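Local structure of stage II sporulation protein E (SpoIIE) (Moorella thermoacetica, 3ZT9) at residues I54-S59 with Q70-E75; A99-I104 with H130-A135. The protein is probably a manganese-dependent, PP2C-type phosphatase that works in signal transduction linked to the bacterial stressosome. All blocks are in the same frame, centred on the assembly; numbering follows the deposited sequence. Where two conformers were deposited one is given.

Interaction 1: I54-S59 with Q70-E75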
ATOM      1  N   ILE A  54      -4.311  -8.868   2.497  1.00 14.72           N
ATOM      2  CA  ILE A  54      -4.158  -8.797   1.042  1.00 20.33           C
ATOM      3  C   ILE A  54      -5.126  -9.745   0.311  1.00 18.59           C
ATOM      4  O   ILE A  54      -5.792  -9.353  -0.668  1.00 16.36           O
ATOM      5  CB  ILE A  54      -2.656  -9.132   0.642  1.00 23.75           C
ATOM      6  CG1 ILE A  54      -1.712  -8.022   1.089  1.00 33.19           C
ATOM      7  CG2 ILE A  54      -2.488  -9.426  -0.831  1.00 27.83           C
ATOM      8  CD1 ILE A  54      -2.123  -6.718   0.699  1.00 23.17           C
ATOM      9  N   ALA A  55      -5.238 -10.983   0.796  1.00 19.47           N
ATOM     10  CA  ALA A  55      -6.091 -11.992   0.157  1.00 26.62           C
ATOM     11  C   ALA A  55      -7.555 -11.590   0.242  1.00 25.39           C
ATOM     12  O   ALA A  55      -8.315 -11.760  -0.709  1.00 20.52           O
ATOM     13  CB  ALA A  55      -5.888 -13.356   0.837  1.00 22.80           C
ATOM     14  N   SER A  56      -7.938 -11.044   1.398  1.00 22.21           N
ATOM     15  CA  SER A  56      -9.281 -10.528   1.610  1.00 23.32           C
ATOM     16  C   SER A  56      -9.622  -9.378   0.648  1.00 18.99           C
ATOM     17  O   SER A  56     -10.714  -9.324   0.076  1.00 21.09           O
ATOM     18  CB  SER A  56      -9.454 -10.050   3.038  1.00 22.70           C
ATOM     19  OG  SER A  56     -10.804  -9.632   3.177  1.00 27.45           O
ATOM     20  N   MET A  57      -8.698  -8.443   0.491  1.00 18.81           N
ATOM     21  CA  MET A  57      -8.880  -7.350  -0.465  1.00 19.88           C
ATOM     22  C   MET A  57      -9.086  -7.865  -1.866  1.00 23.00           C
ATOM     23  O   MET A  57     -10.014  -7.437  -2.574  1.00 23.74           O
ATOM     24  CB  MET A  57      -7.667  -6.433  -0.440  1.00 19.24           C
ATOM     25  CG  MET A  57      -7.618  -5.627   0.805  1.00 19.82           C
ATOM     26  SD  MET A  57      -6.230  -4.475   0.707  1.00 24.36           S
ATOM     27  CE  MET A  57      -6.588  -3.468   2.106  1.00 25.14           C
ATOM     28  N   GLU A  58      -8.232  -8.786  -2.283  1.00 17.64           N
ATOM     29  CA  GLU A  58      -8.324  -9.288  -3.639  1.00 26.36           C
ATOM     30  C   GLU A  58      -9.687  -9.912  -3.837  1.00 29.28           C
ATOM     31  O   GLU A  58     -10.331  -9.752  -4.879  1.00 39.69           O
ATOM     32  CB  GLU A  58      -7.239 -10.319  -3.921  1.00 25.69           C
ATOM     33  CG  GLU A  58      -7.490 -11.022  -5.245  1.00 41.65           C
ATOM     34  CD  GLU A  58      -6.279 -11.765  -5.777  1.00 44.14           C
ATOM     35  OE1 GLU A  58      -5.251 -11.825  -5.072  1.00 36.19           O
ATOM     36  OE2 GLU A  58      -6.370 -12.281  -6.911  1.00 43.53           O
ATOM     37  N   SER A  59     -10.164 -10.615  -2.830  1.00 27.53           N
ATOM     38  CA  SER A  59     -11.446 -11.297  -2.983  1.00 32.17           C
ATOM     39  C   SER A  59     -12.612 -10.282  -3.038  1.00 33.87           C
ATOM     40  O   SER A  59     -13.684 -10.598  -3.528  1.00 39.22           O
ATOM     41  CB  SER A  59     -11.643 -12.303  -1.850  1.00 36.51           C
ATOM     42  OG  SER A  59     -11.992 -11.632  -0.658  1.00 41.81           O
ATOM     43  N   GLN A  70     -14.003  -3.306   5.602  1.00 23.05           N
ATOM     44  CA  GLN A  70     -14.875  -3.934   6.601  1.00 22.84           C
ATOM     45  C   GLN A  70     -14.714  -5.459   6.571  1.00 24.05           C
ATOM     46  O   GLN A  70     -14.600  -6.079   7.607  1.00 25.78           O
ATOM     47  CB  GLN A  70     -16.352  -3.513   6.419  1.00 26.58           C
ATOM     48  CG  GLN A  70     -16.633  -2.077   6.878  1.00 36.45           C
ATOM     49  CD  GLN A  70     -18.064  -1.638   6.622  1.00 47.02           C
ATOM     50  OE1 GLN A  70     -18.859  -2.368   6.024  1.00 44.69           O
ATOM     51  NE2 GLN A  70     -18.401  -0.441   7.082  1.00 45.46           N
ATOM     52  N   LEU A  71     -14.651  -6.067   5.390  1.00 20.52           N
ATOM     53  CA  LEU A  71     -14.380  -7.500   5.327  1.00 24.28           C
ATOM     54  C   LEU A  71     -12.957  -7.834   5.825  1.00 28.63           C
ATOM     55  O   LEU A  71     -12.767  -8.848   6.493  1.00 26.78           O
ATOM     56  CB  LEU A  71     -14.612  -8.085   3.928  1.00 30.61           C
ATOM     57  CG  LEU A  71     -14.321  -9.603   3.817  1.00 64.21           C
ATOM     58  CD1 LEU A  71     -12.902  -9.915   4.194  1.00 73.64           C
ATOM     59  CD2 LEU A  71     -15.214 -10.487   4.676  1.00 67.16           C
ATOM     60  N   CYS A  72     -11.957  -7.018   5.478  1.00 22.35           N
ATOM     61  CA  CYS A  72     -10.591  -7.221   5.977  0.58 18.72           C
ATOM     62  C   CYS A  72     -10.578  -7.323   7.483  1.00 22.74           C
ATOM     63  O   CYS A  72      -9.965  -8.232   8.057  1.00 24.96           O
ATOM     64  CB  CYS A  72      -9.674  -6.040   5.618  0.58 25.25           C
ATOM     65  SG  CYS A  72      -8.938  -6.123   4.026  0.58 21.38           S
ATOM     66  N   HIS A  73     -11.218  -6.358   8.130  1.00 25.99           N
ATOM     67  CA  HIS A  73     -11.357  -6.354   9.581  1.00 20.89           C
ATOM     68  C   HIS A  73     -11.999  -7.651  10.084  1.00 22.85           C
ATOM     69  O   HIS A  73     -11.523  -8.241  11.051  1.00 23.71           O
ATOM     70  CB  HIS A  73     -12.207  -5.138   9.989  1.00 18.94           C
ATOM     71  CG  HIS A  73     -12.539  -5.086  11.444  1.00 28.22           C
ATOM     72  ND1 HIS A  73     -11.619  -4.722  12.402  1.00 29.47           N
ATOM     73  CD2 HIS A  73     -13.684  -5.374  12.106  1.00 40.07           C
ATOM     74  CE1 HIS A  73     -12.186  -4.777  13.597  1.00 31.50           C
ATOM     75  NE2 HIS A  73     -13.438  -5.169  13.443  1.00 37.16           N
ATOM     76  N   ARG A  74     -13.070  -8.103   9.444  1.00 23.08           N
ATOM     77  CA  ARG A  74     -13.731  -9.346   9.880  1.00 25.70           C
ATOM     78  C   ARG A  74     -12.794 -10.560   9.746  1.00 29.76           C
ATOM     79  O   ARG A  74     -12.743 -11.419  10.623  1.00 26.69           O
ATOM     80  CB  ARG A  74     -15.022  -9.581   9.085  1.00 38.94           C
ATOM     81  CG  ARG A  74     -15.719 -10.895   9.398  1.00 69.10           C
ATOM     82  CD  ARG A  74     -17.001 -11.067   8.574  1.00 90.63           C
ATOM     83  NE  ARG A  74     -16.759 -11.635   7.247  1.00104.65           N
ATOM     84  CZ  ARG A  74     -17.677 -11.705   6.285  1.00115.87           C
ATOM     85  NH1 ARG A  74     -18.900 -11.233   6.490  1.00117.52           N
ATOM     86  NH2 ARG A  74     -17.368 -12.240   5.111  1.00121.99           N
ATOM     87  N   GLU A  75     -12.053 -10.654   8.648  1.00 22.73           N
ATOM     88  CA  GLU A  75     -11.186 -11.820   8.449  1.00 26.73           C
ATOM     89  C   GLU A  75      -9.970 -11.791   9.387  1.00 29.89           C
ATOM     90  O   GLU A  75      -9.344 -12.825   9.622  1.00 27.93           O
ATOM     91  CB  GLU A  75     -10.705 -11.894   6.998  1.00 26.74           C
ATOM     92  CG  GLU A  75     -11.790 -12.109   5.993  1.00 31.86           C
ATOM     93  CD  GLU A  75     -12.333 -13.511   6.018  1.00 59.72           C
ATOM     94  OE1 GLU A  75     -11.871 -14.312   6.852  1.00 60.17           O
ATOM     95  OE2 GLU A  75     -13.221 -13.812   5.199  1.00 77.30           O
TER
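The helices come closest at Ser56 and Cys72, whose CA atoms, 5.6 Å apart, are the nearest such pair between 54-59 and 70-75. The Ser56 CB leaves its helix directly toward the partner, facing the surface formed by Leu71, Cys72 and Glu75. Cys72 was modelled in two conformers, and contacts to its sulfur hold for the one given; in it, Ser56 CB lies 4.1 Å from Cys72 SG. The modelled approach of Ser56 OG to a Leu71 methyl is implausibly short, so the placement of that hydroxyl is doubtful. Helices 43-60 and 65-76, consecutive in the PP2C-like fold, form a roughly antiparallel hairpin here, with local axes 8.9 Å apart at 140°. Met57 starts away from the partner helix, yet its flank reaches Cys72: CG lies 3.5 Å from Cys72 SG, and CE also approaches that sulfur, at 4.0 Å. Beyond CG the chain is extended, and it also packs on Ile68, Phe69 and, in strand 31-39, Ala35. One turn after Ser56, Ser59 OG donates back to Ser56 O over 2.7 Å, tilted 28° from the carbonyl plane; Ser60 OG bonds the same oxygen.

Interaction 2: A99-I104 with H130-A135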
ATOM      1  N   ALA A  99      -7.674   4.680   0.568  1.00 15.28           N
ATOM      2  CA  ALA A  99      -7.930   4.806   2.027  1.00 12.54           C
ATOM      3  C   ALA A  99      -6.868   4.040   2.798  1.00 13.40           C
ATOM      4  O   ALA A  99      -6.215   3.151   2.232  1.00 13.69           O
ATOM      5  CB  ALA A  99      -9.314   4.269   2.357  1.00 14.53           C
ATOM      6  N   ILE A 100      -6.706   4.383   4.073  1.00 14.53           N
ATOM      7  CA  ILE A 100      -5.664   3.771   4.891  1.00 13.05           C
ATOM      8  C   ILE A 100      -6.216   3.569   6.277  1.00 16.03           C
ATOM      9  O   ILE A 100      -6.759   4.512   6.845  1.00 17.38           O
ATOM     10  CB  ILE A 100      -4.412   4.703   5.053  1.00 12.08           C
ATOM     11  CG1 ILE A 100      -3.892   5.144   3.677  1.00 15.83           C
ATOM     12  CG2 ILE A 100      -3.293   3.965   5.833  1.00 16.02           C
ATOM     13  CD1 ILE A 100      -2.946   6.318   3.778  1.00 23.64           C
ATOM     14  N   VAL A 101      -6.085   2.359   6.814  1.00 14.99           N
ATOM     15  CA  VAL A 101      -6.371   2.145   8.232  1.00 13.49           C
ATOM     16  C   VAL A 101      -5.020   1.865   8.879  1.00 17.84           C
ATOM     17  O   VAL A 101      -4.338   0.900   8.537  1.00 17.75           O
ATOM     18  CB  VAL A 101      -7.385   0.995   8.481  1.00 16.97           C
ATOM     19  CG1 VAL A 101      -7.549   0.753   9.976  1.00 16.73           C
ATOM     20  CG2 VAL A 101      -8.725   1.357   7.873  1.00 16.40           C
ATOM     21  N   GLY A 102      -4.619   2.731   9.805  1.00 14.95           N
ATOM     22  CA  GLY A 102      -3.347   2.556  10.464  1.00 18.28           C
ATOM     23  C   GLY A 102      -2.291   3.439   9.821  1.00 20.49           C
ATOM     24  O   GLY A 102      -2.610   4.521   9.356  1.00 32.04           O
ATOM     25  N   ASN A 103      -1.036   3.012   9.822  1.00 16.58           N
ATOM     26  CA  ASN A 103       0.033   3.945   9.444  1.00 19.09           C
ATOM     27  C   ASN A 103       0.816   3.548   8.191  1.00 22.27           C
ATOM     28  O   ASN A 103       1.986   3.798   8.088  1.00 24.92           O
ATOM     29  CB  ASN A 103       0.999   4.163  10.590  1.00 16.84           C
ATOM     30  CG  ASN A 103       1.823   2.934  10.884  1.00 24.58           C
ATOM     31  OD1 ASN A 103       1.467   1.829  10.464  1.00 23.93           O
ATOM     32  ND2 ASN A 103       2.930   3.114  11.604  1.00 24.24           N
ATOM     33  N   ILE A 104       0.156   2.954   7.223  1.00 12.66           N
ATOM     34  CA  ILE A 104       0.793   2.795   5.936  1.00 12.02           C
ATOM     35  C   ILE A 104       0.854   4.215   5.273  1.00 12.87           C
ATOM     36  O   ILE A 104      -0.027   5.049   5.494  1.00 15.34           O
ATOM     37  CB  ILE A 104      -0.034   1.850   5.041  1.00 14.54           C
ATOM     38  CG1 ILE A 104      -0.187   0.466   5.695  1.00 15.28           C
ATOM     39  CG2 ILE A 104       0.595   1.756   3.644  1.00 12.95           C
ATOM     40  CD1 ILE A 104       1.113  -0.339   5.879  1.00 15.75           C
ATOM     41  N   HIS A 130     -14.369   4.786  13.432  1.00 62.43           N
ATOM     42  CA  HIS A 130     -15.748   5.249  13.347  1.00 70.59           C
ATOM     43  C   HIS A 130     -16.221   5.154  11.901  1.00 70.05           C
ATOM     44  O   HIS A 130     -17.327   4.693  11.624  1.00 74.95           O
ATOM     45  CB  HIS A 130     -15.851   6.688  13.861  1.00 76.12           C
ATOM     46  CG  HIS A 130     -17.255   7.202  13.948  1.00 88.24           C
ATOM     47  ND1 HIS A 130     -18.191   6.659  14.801  1.00 96.57           N
ATOM     48  CD2 HIS A 130     -17.879   8.211  13.296  1.00 92.27           C
ATOM     49  CE1 HIS A 130     -19.333   7.309  14.669  1.00103.27           C
ATOM     50  NE2 HIS A 130     -19.172   8.255  13.760  1.00 99.48           N
ATOM     51  N   GLN A 131     -15.368   5.585  10.979  1.00 61.76           N
ATOM     52  CA  GLN A 131     -15.657   5.449   9.561  1.00 53.11           C
ATOM     53  C   GLN A 131     -14.436   5.762   8.687  1.00 37.20           C
ATOM     54  O   GLN A 131     -13.591   6.615   9.011  1.00 27.15           O
ATOM     55  CB  GLN A 131     -16.839   6.332   9.159  1.00 67.17           C
ATOM     56  CG  GLN A 131     -16.570   7.826   9.189  1.00 75.65           C
ATOM     57  CD  GLN A 131     -17.559   8.601   8.332  1.00 87.91           C
ATOM     58  OE1 GLN A 131     -18.757   8.290   8.305  1.00 96.65           O
ATOM     59  NE2 GLN A 131     -17.054   9.604   7.604  1.00 80.99           N
ATOM     60  N   LEU A 132     -14.370   5.051   7.572  1.00 28.64           N
ATOM     61  CA  LEU A 132     -13.242   5.110   6.667  1.00 22.14           C
ATOM     62  C   LEU A 132     -13.243   6.433   5.922  1.00 22.53           C
ATOM     63  O   LEU A 132     -14.272   6.835   5.390  1.00 24.72           O
ATOM     64  CB  LEU A 132     -13.384   3.957   5.666  1.00 29.12           C
ATOM     65  CG  LEU A 132     -12.196   3.565   4.805  1.00 30.45           C
ATOM     66  CD1 LEU A 132     -10.984   3.079   5.617  1.00 28.89           C
ATOM     67  CD2 LEU A 132     -12.666   2.496   3.829  1.00 38.00           C
ATOM     68  N   LEU A 133     -12.101   7.106   5.862  1.00 18.70           N
ATOM     69  CA  LEU A 133     -12.023   8.358   5.101  1.00 24.16           C
ATOM     70  C   LEU A 133     -11.409   8.086   3.736  1.00 24.14           C
ATOM     71  O   LEU A 133     -10.214   7.842   3.607  1.00 21.34           O
ATOM     72  CB  LEU A 133     -11.209   9.408   5.845  1.00 26.69           C
ATOM     73  CG  LEU A 133     -12.006  10.190   6.894  1.00 55.16           C
ATOM     74  CD1 LEU A 133     -11.083  11.120   7.647  1.00 62.77           C
ATOM     75  CD2 LEU A 133     -13.141  10.978   6.256  1.00 65.14           C
ATOM     76  N   ILE A 134     -12.233   8.100   2.701  1.00 17.21           N
ATOM     77  CA  ILE A 134     -11.707   7.808   1.367  1.00 15.04           C
ATOM     78  C   ILE A 134     -11.308   9.090   0.680  1.00 22.90           C
ATOM     79  O   ILE A 134     -12.147   9.983   0.458  1.00 21.04           O
ATOM     80  CB  ILE A 134     -12.792   7.118   0.508  1.00 22.22           C
ATOM     81  CG1 ILE A 134     -13.127   5.764   1.130  1.00 24.42           C
ATOM     82  CG2 ILE A 134     -12.301   6.942  -0.922  1.00 20.09           C
ATOM     83  CD1 ILE A 134     -14.410   5.093   0.564  1.00 25.67           C
ATOM     84  N   ALA A 135     -10.028   9.183   0.349  1.00 13.88           N
ATOM     85  CA  ALA A 135      -9.536  10.304  -0.435  1.00 15.32           C
ATOM     86  C   ALA A 135      -9.853  10.040  -1.887  1.00 17.23           C
ATOM     87  O   ALA A 135      -9.805   8.910  -2.330  1.00 14.48           O
ATOM     88  CB  ALA A 135      -8.029  10.428  -0.250  1.00 20.90           C
TER
HETATM   89  O   HOH W   1      -8.147   6.820   4.924  1.00 16.92           O
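Strand end 99-101 and the irregular chain 130-135 come nearest at Ala99 and Ile134, whose CA atoms are 4.9 Å apart, and a water sits between the two backbones: it accepts from Ile100 N at 3.0 Å and lies 2.7 Å from Leu133 O, a likely acceptor. The side chains meet around Leu132. Its CB leaves the backbone along the contact, neither toward nor away from 99-104, but CG stands anti to the backbone N (chi1 -166°), which carries the branched end across to the strand. There CG rests on Ala99 CB at 3.8 Å, and CD1 goes further along the strand to Val101 CG2, 3.6 Å away, while also lying 3.9 Å from Ala99 CB. The Val101 and Leu132 side chains cross at about a right angle. Ala99, whose CB faces the partner chain, is shared: Ile134 CG1 approaches that methyl at 4.3 Å from a residue whose own CB is directed away. The loop runs alongside the end of strand 95-101 and becomes 135-138, outermost in that sheet within the chain; Ala135 already pairs through its backbone with Ala98. Strands 82-90, 95-101 and 135-138 are antiparallel neighbours in this sheet of the PP2C-like fold, Ala99 bonding to Leu86 and Val101 to Ala84, while helix 65-76 covers the apolar cluster with Leu65, on Ala99 and Ile134, and Phe69, on Val101 and Leu132.

In the fold
The two contacts illustrate how one helix can serve two neighbourhoods. Helix 65-76 supplies a segment of interaction 1 and also lies against interaction 2, with Phe69 common to both. Their centres are 14 Å apart and their nearest atoms about 6 Å, so the link is indirect. Interaction 1 is the more buried, helix against helix, with a methylene-to-sulfur contact between Met57 and Cys72. Interaction 2 is partly buried, where a loop runs beside the end of a strand, and its methyl packing is joined by a water between backbones. In the same segment, past the strand, Asn103 ND2 bonds to Asp150, a manganese ligand.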